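PDB 1XSZ: guanine nucleotide exchange protein from Legionella pneumophila, which probably acts as a guanine nucleotide exchange factor for ADP-ribosylation factor (Arf) GTPases, through a Sec7 domain whose active site is covered by a C-terminal capping domain. Local coordinates for residues E46-H49 with N54-L57; Q73-F78 with D110-S115. All coordinates share one frame; numbering follows the deposited sequence. Where two conformers were deposited one is given.

Contact 1. Residues E46-H49 with N54-L57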
loop_
_atom_site.group_PDB
_atom_site.type_symbol
_atom_site.label_atom_id
_atom_site.label_comp_id
_atom_site.label_asym_id
_atom_site.label_seq_id
_atom_site.Cartn_x
_atom_site.Cartn_y
_atom_site.Cartn_z
ATOM N N GLU A 46 -8.851 -17.321 -6.533
ATOM C CA GLU A 46 -8.768 -18.697 -6.061
ATOM C C GLU A 46 -7.354 -19.248 -6.209
ATOM O O GLU A 46 -6.894 -20.009 -5.361
ATOM C CB GLU A 46 -9.761 -19.579 -6.826
ATOM C CG GLU A 46 -9.826 -21.027 -6.348
ATOM C CD GLU A 46 -10.272 -21.153 -4.902
ATOM O OE1 GLU A 46 -11.281 -20.516 -4.528
ATOM O OE2 GLU A 46 -9.624 -21.902 -4.140
ATOM N N PHE A 47 -6.664 -18.858 -7.278
ATOM C CA PHE A 47 -5.300 -19.324 -7.503
ATOM C C PHE A 47 -4.381 -18.792 -6.401
ATOM O O PHE A 47 -3.512 -19.506 -5.911
ATOM C CB PHE A 47 -4.788 -18.859 -8.872
ATOM C CG PHE A 47 -3.581 -19.618 -9.356
ATOM C CD1 PHE A 47 -3.715 -20.906 -9.875
ATOM C CD2 PHE A 47 -2.309 -19.063 -9.270
ATOM C CE1 PHE A 47 -2.599 -21.626 -10.301
ATOM C CE2 PHE A 47 -1.185 -19.779 -9.693
ATOM C CZ PHE A 47 -1.333 -21.062 -10.209
ATOM N N PHE A 48 -4.577 -17.534 -6.017
ATOM C CA PHE A 48 -3.771 -16.928 -4.957
ATOM C C PHE A 48 -3.933 -17.727 -3.660
ATOM O O PHE A 48 -2.960 -17.977 -2.949
ATOM C CB PHE A 48 -4.212 -15.482 -4.711
ATOM C CG PHE A 48 -3.797 -14.508 -5.786
ATOM C CD1 PHE A 48 -4.401 -13.259 -5.856
ATOM C CD2 PHE A 48 -2.785 -14.814 -6.696
ATOM C CE1 PHE A 48 -4.010 -12.323 -6.809
ATOM C CE2 PHE A 48 -2.385 -13.882 -7.654
ATOM C CZ PHE A 48 -2.998 -12.636 -7.709
ATOM N N HIS A 49 -5.167 -18.108 -3.346
ATOM C CA HIS A 49 -5.429 -18.889 -2.141
ATOM C C HIS A 49 -4.844 -20.296 -2.258
ATOM O O HIS A 49 -4.134 -20.763 -1.367
ATOM C CB HIS A 49 -6.938 -18.993 -1.888
ATOM C CG HIS A 49 -7.521 -17.803 -1.193
ATOM N ND1 HIS A 49 -8.631 -17.135 -1.663
ATOM C CD2 HIS A 49 -7.175 -17.189 -0.037
ATOM C CE1 HIS A 49 -8.945 -16.163 -0.825
ATOM N NE2 HIS A 49 -8.078 -16.175 0.171
ATOM N N ASN A 54 3.394 -21.370 -2.931
ATOM C CA ASN A 54 4.280 -21.388 -4.092
ATOM C C ASN A 54 4.462 -20.050 -4.795
ATOM O O ASN A 54 5.296 -19.928 -5.690
ATOM C CB ASN A 54 3.752 -22.402 -5.107
ATOM C CG ASN A 54 3.585 -23.782 -4.513
ATOM O OD1 ASN A 54 2.545 -24.423 -4.681
ATOM N ND2 ASN A 54 4.611 -24.250 -3.816
ATOM N N LEU A 55 3.687 -19.051 -4.392
ATOM C CA LEU A 55 3.748 -17.738 -5.024
ATOM C C LEU A 55 4.481 -16.684 -4.205
ATOM O O LEU A 55 4.610 -16.803 -2.990
ATOM C CB LEU A 55 2.328 -17.231 -5.291
ATOM C CG LEU A 55 1.434 -18.040 -6.232
ATOM C CD1 LEU A 55 -0.008 -17.599 -6.045
ATOM C CD2 LEU A 55 1.877 -17.851 -7.674
ATOM N N ASP A 56 4.959 -15.657 -4.900
ATOM C CA ASP A 56 5.630 -14.524 -4.276
ATOM C C ASP A 56 4.475 -13.764 -3.623
ATOM O O ASP A 56 3.713 -13.070 -4.303
ATOM C CB ASP A 56 6.301 -13.675 -5.363
ATOM C CG ASP A 56 6.844 -12.354 -4.843
ATOM O OD1 ASP A 56 7.555 -11.677 -5.615
ATOM O OD2 ASP A 56 6.567 -11.985 -3.685
ATOM N N LEU A 57 4.347 -13.902 -2.307
ATOM C CA LEU A 57 3.247 -13.261 -1.606
ATOM C C LEU A 57 3.342 -11.748 -1.532
ATOM O O LEU A 57 2.335 -11.078 -1.324
ATOM C CB LEU A 57 3.086 -13.870 -0.212
ATOM C CG LEU A 57 2.685 -15.351 -0.247
ATOM C CD1 LEU A 57 2.485 -15.865 1.172
ATOM C CD2 LEU A 57 1.409 -15.526 -1.070
#
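Leu55 has CG anti to its own carbonyl carbon (chi1 -62°), and its two methyls are handed to two neighbouring phenylalanines, Phe47 and Phe48. All three residues are buried. Phe47 carries CG opposite the backbone N (chi1 -163°), which sends its ring out from the helix to reach Leu55 CD2. Leu55 CD1 lies at the edge of the Phe48 ring, near the ring plane, 4.0 Å from CD2 of that ring. The same CD1 methyl also touches Phe48 CA and lies 4.0 Å from Phe47 O, which brings it against the helix backbone. Leu55 CD2 takes the other ring obliquely, 4.1 Å from Phe47 CE2. Both aromatic side chains cross the leucine at about a right angle. The contact joins a helix to the short connection that leads to the next helix, in the all-helical Sec7 domain: residues 46-49 belong to helix 40-50, and the link from 54 to 56 leads into helix 57-64. Asp56 is the N-cap of that second helix, and its OD2 accepts a hydrogen bond from Ala59 N. Asn19 ties the link to helix 11-20 by bonding Asn54 O and Asp56 N. Phe18 and Val60 also pack on Leu55.

Contact 2. Residues Q73-F78 with D110-S115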
loop_
_atom_site.group_PDB
_atom_site.type_symbol
_atom_site.label_atom_id
_atom_site.label_comp_id
_atom_site.label_asym_id
_atom_site.label_seq_id
_atom_site.Cartn_x
_atom_site.Cartn_y
_atom_site.Cartn_z
ATOM N N GLN A 73 -11.584 -5.972 -8.300
ATOM C CA GLN A 73 -12.563 -7.042 -8.444
ATOM C C GLN A 73 -11.966 -8.343 -7.919
ATOM O O GLN A 73 -12.649 -9.135 -7.270
ATOM C CB GLN A 73 -12.966 -7.218 -9.910
ATOM C CG GLN A 73 -13.812 -6.082 -10.459
ATOM C CD GLN A 73 -14.232 -6.316 -11.897
ATOM O OE1 GLN A 73 -13.393 -6.407 -12.795
ATOM N NE2 GLN A 73 -15.536 -6.419 -12.123
ATOM N N VAL A 74 -10.685 -8.568 -8.199
ATOM C CA VAL A 74 -10.036 -9.780 -7.726
ATOM C C VAL A 74 -9.964 -9.780 -6.200
ATOM O O VAL A 74 -10.167 -10.814 -5.564
ATOM C CB VAL A 74 -8.615 -9.933 -8.327
ATOM C CG1 VAL A 74 -7.904 -11.119 -7.692
ATOM C CG2 VAL A 74 -8.719 -10.143 -9.841
ATOM N N LEU A 75 -9.674 -8.623 -5.611
ATOM C CA LEU A 75 -9.608 -8.535 -4.158
ATOM C C LEU A 75 -10.968 -8.853 -3.539
ATOM O O LEU A 75 -11.048 -9.550 -2.529
ATOM C CB LEU A 75 -9.149 -7.138 -3.718
ATOM C CG LEU A 75 -9.187 -6.892 -2.201
ATOM C CD1 LEU A 75 -8.340 -7.930 -1.483
ATOM C CD2 LEU A 75 -8.695 -5.488 -1.885
ATOM N N LYS A 76 -12.038 -8.337 -4.137
ATOM C CA LYS A 76 -13.367 -8.596 -3.601
ATOM C C LYS A 76 -13.632 -10.100 -3.595
ATOM O O LYS A 76 -14.162 -10.639 -2.625
ATOM C CB LYS A 76 -14.431 -7.871 -4.429
ATOM C CG LYS A 76 -15.785 -7.801 -3.736
ATOM C CD LYS A 76 -16.782 -6.958 -4.513
ATOM C CE LYS A 76 -18.081 -6.809 -3.738
ATOM N NZ LYS A 76 -18.639 -8.131 -3.344
ATOM N N ALA A 77 -13.249 -10.779 -4.672
ATOM C CA ALA A 77 -13.449 -12.220 -4.756
ATOM C C ALA A 77 -12.550 -12.935 -3.750
ATOM O O ALA A 77 -12.978 -13.865 -3.069
ATOM C CB ALA A 77 -13.148 -12.714 -6.168
ATOM N N PHE A 78 -11.303 -12.482 -3.648
ATOM C CA PHE A 78 -10.330 -13.070 -2.734
ATOM C C PHE A 78 -10.831 -13.037 -1.296
ATOM O O PHE A 78 -10.775 -14.037 -0.583
ATOM C CB PHE A 78 -9.000 -12.313 -2.857
ATOM C CG PHE A 78 -7.898 -12.852 -1.984
ATOM C CD1 PHE A 78 -7.675 -12.328 -0.714
ATOM C CD2 PHE A 78 -7.067 -13.870 -2.441
ATOM C CE1 PHE A 78 -6.640 -12.809 0.081
ATOM C CE2 PHE A 78 -6.029 -14.359 -1.655
ATOM C CZ PHE A 78 -5.814 -13.828 -0.390
ATOM N N ASP A 110 -4.939 0.582 3.184
ATOM C CA ASP A 110 -6.303 1.071 3.315
ATOM C C ASP A 110 -7.270 0.234 2.477
ATOM O O ASP A 110 -8.322 -0.189 2.972
ATOM C CB ASP A 110 -6.351 2.550 2.902
ATOM C CG ASP A 110 -7.604 3.258 3.378
ATOM O OD1 ASP A 110 -8.321 2.711 4.239
ATOM O OD2 ASP A 110 -7.853 4.382 2.894
ATOM N N ARG A 111 -6.925 -0.017 1.219
ATOM C CA ARG A 111 -7.807 -0.806 0.367
ATOM C C ARG A 111 -8.041 -2.200 0.933
ATOM O O ARG A 111 -9.150 -2.731 0.852
ATOM C CB ARG A 111 -7.247 -0.905 -1.054
ATOM C CG ARG A 111 -7.049 0.443 -1.715
ATOM C CD ARG A 111 -7.016 0.338 -3.232
ATOM N NE ARG A 111 -6.667 1.618 -3.838
ATOM C CZ ARG A 111 -5.425 2.074 -3.958
ATOM N NH1 ARG A 111 -4.402 1.351 -3.522
ATOM N NH2 ARG A 111 -5.204 3.264 -4.498
ATOM N N LEU A 112 -7.007 -2.799 1.513
ATOM C CA LEU A 112 -7.157 -4.135 2.080
ATOM C C LEU A 112 -8.126 -4.078 3.265
ATOM O O LEU A 112 -9.036 -4.903 3.374
ATOM C CB LEU A 112 -5.803 -4.696 2.525
ATOM C CG LEU A 112 -4.828 -5.055 1.398
ATOM C CD1 LEU A 112 -3.562 -5.633 2.011
ATOM C CD2 LEU A 112 -5.462 -6.056 0.432
ATOM N N VAL A 113 -7.946 -3.099 4.145
ATOM C CA VAL A 113 -8.824 -2.951 5.302
ATOM C C VAL A 113 -10.275 -2.716 4.859
ATOM O O VAL A 113 -11.210 -3.247 5.464
ATOM C CB VAL A 113 -8.333 -1.793 6.212
ATOM C CG1 VAL A 113 -9.319 -1.548 7.354
ATOM C CG2 VAL A 113 -6.961 -2.146 6.781
ATOM N N GLN A 114 -10.466 -1.944 3.798
ATOM C CA GLN A 114 -11.815 -1.687 3.288
ATOM C C GLN A 114 -12.448 -2.973 2.756
ATOM O O GLN A 114 -13.657 -3.178 2.879
ATOM C CB GLN A 114 -11.768 -0.639 2.175
ATOM C CG GLN A 114 -11.470 0.767 2.664
ATOM C CD GLN A 114 -11.322 1.755 1.527
ATOM O OE1 GLN A 114 -12.198 1.869 0.669
ATOM N NE2 GLN A 114 -10.210 2.479 1.515
ATOM N N SER A 115 -11.640 -3.838 2.156
ATOM C CA SER A 115 -12.155 -5.100 1.627
ATOM C C SER A 115 -12.659 -5.964 2.781
ATOM O O SER A 115 -13.753 -6.541 2.719
ATOM C CB SER A 115 -11.056 -5.837 0.862
ATOM O OG SER A 115 -11.556 -7.037 0.300
#
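Leu75 points from its helix toward the helix of Leu112 and Ser115, and its branched end fits between these two side chains. Leu112 meets it crosswise, at about a right angle. The CD2 methyl of Leu112 touches both methyls of Leu75, at 3.9 Å from Leu75 CD1 and 4.0 Å from Leu75 CD2. Ser115 lies on the next turn and also points at the opposite helix. Its OG is anti to the backbone N (chi1 -178°), which places the hydroxyl 3.4 Å from Leu75 CG. The serine CB packs 3.6 Å from Leu75 CD2. Leu75 therefore rests on carbon and oxygen of the same small side chain. The hydroxyl has its polar partner elsewhere: OG is hydrogen-bonded to Thr79 OG1, one turn beyond Leu75, which adds a polar link between the two helices. Leu75 CD2 also reaches the main chain, 3.9 Å from Arg111 O. In the conformer given, the Arg111 side chain turns off to Ser65, whose O accepts a hydrogen bond from NH1. The axes of the two segments run at 45° to each other and come within 10.4 Å. Helix 69-80 thus packs on helix 106-123 within the Sec7 domain, with helix 40-50 against Val74 and Phe78, and helix 131-149 against Val113. Helix 252-258, of the capping region, meets Asp110 and Val113, and Asp110 forms a salt bridge with Lys251.

Overall arrangement
Both contacts lie in the helical Sec7 domain, and they follow one another along the chain. Contact 1 is local and fully buried, joining a helix to the link that follows it. Contact 2 is partly buried and brings together two helical segments separated by about 30 residues. A leucine against two aromatic rings makes the first, while aliphatic groups and a serine make the second. Their centres are about 15 Å apart. Helices 40-50 and 69-80 bridge them directly: Phe48 CB lies 3.7 Å from Phe78 CE2, and the rings of His49 and Phe78 stack. Contact 2 is nearer the centre of the chain and lies beside the capping region, whereas contact 1 lies against helix 11-20.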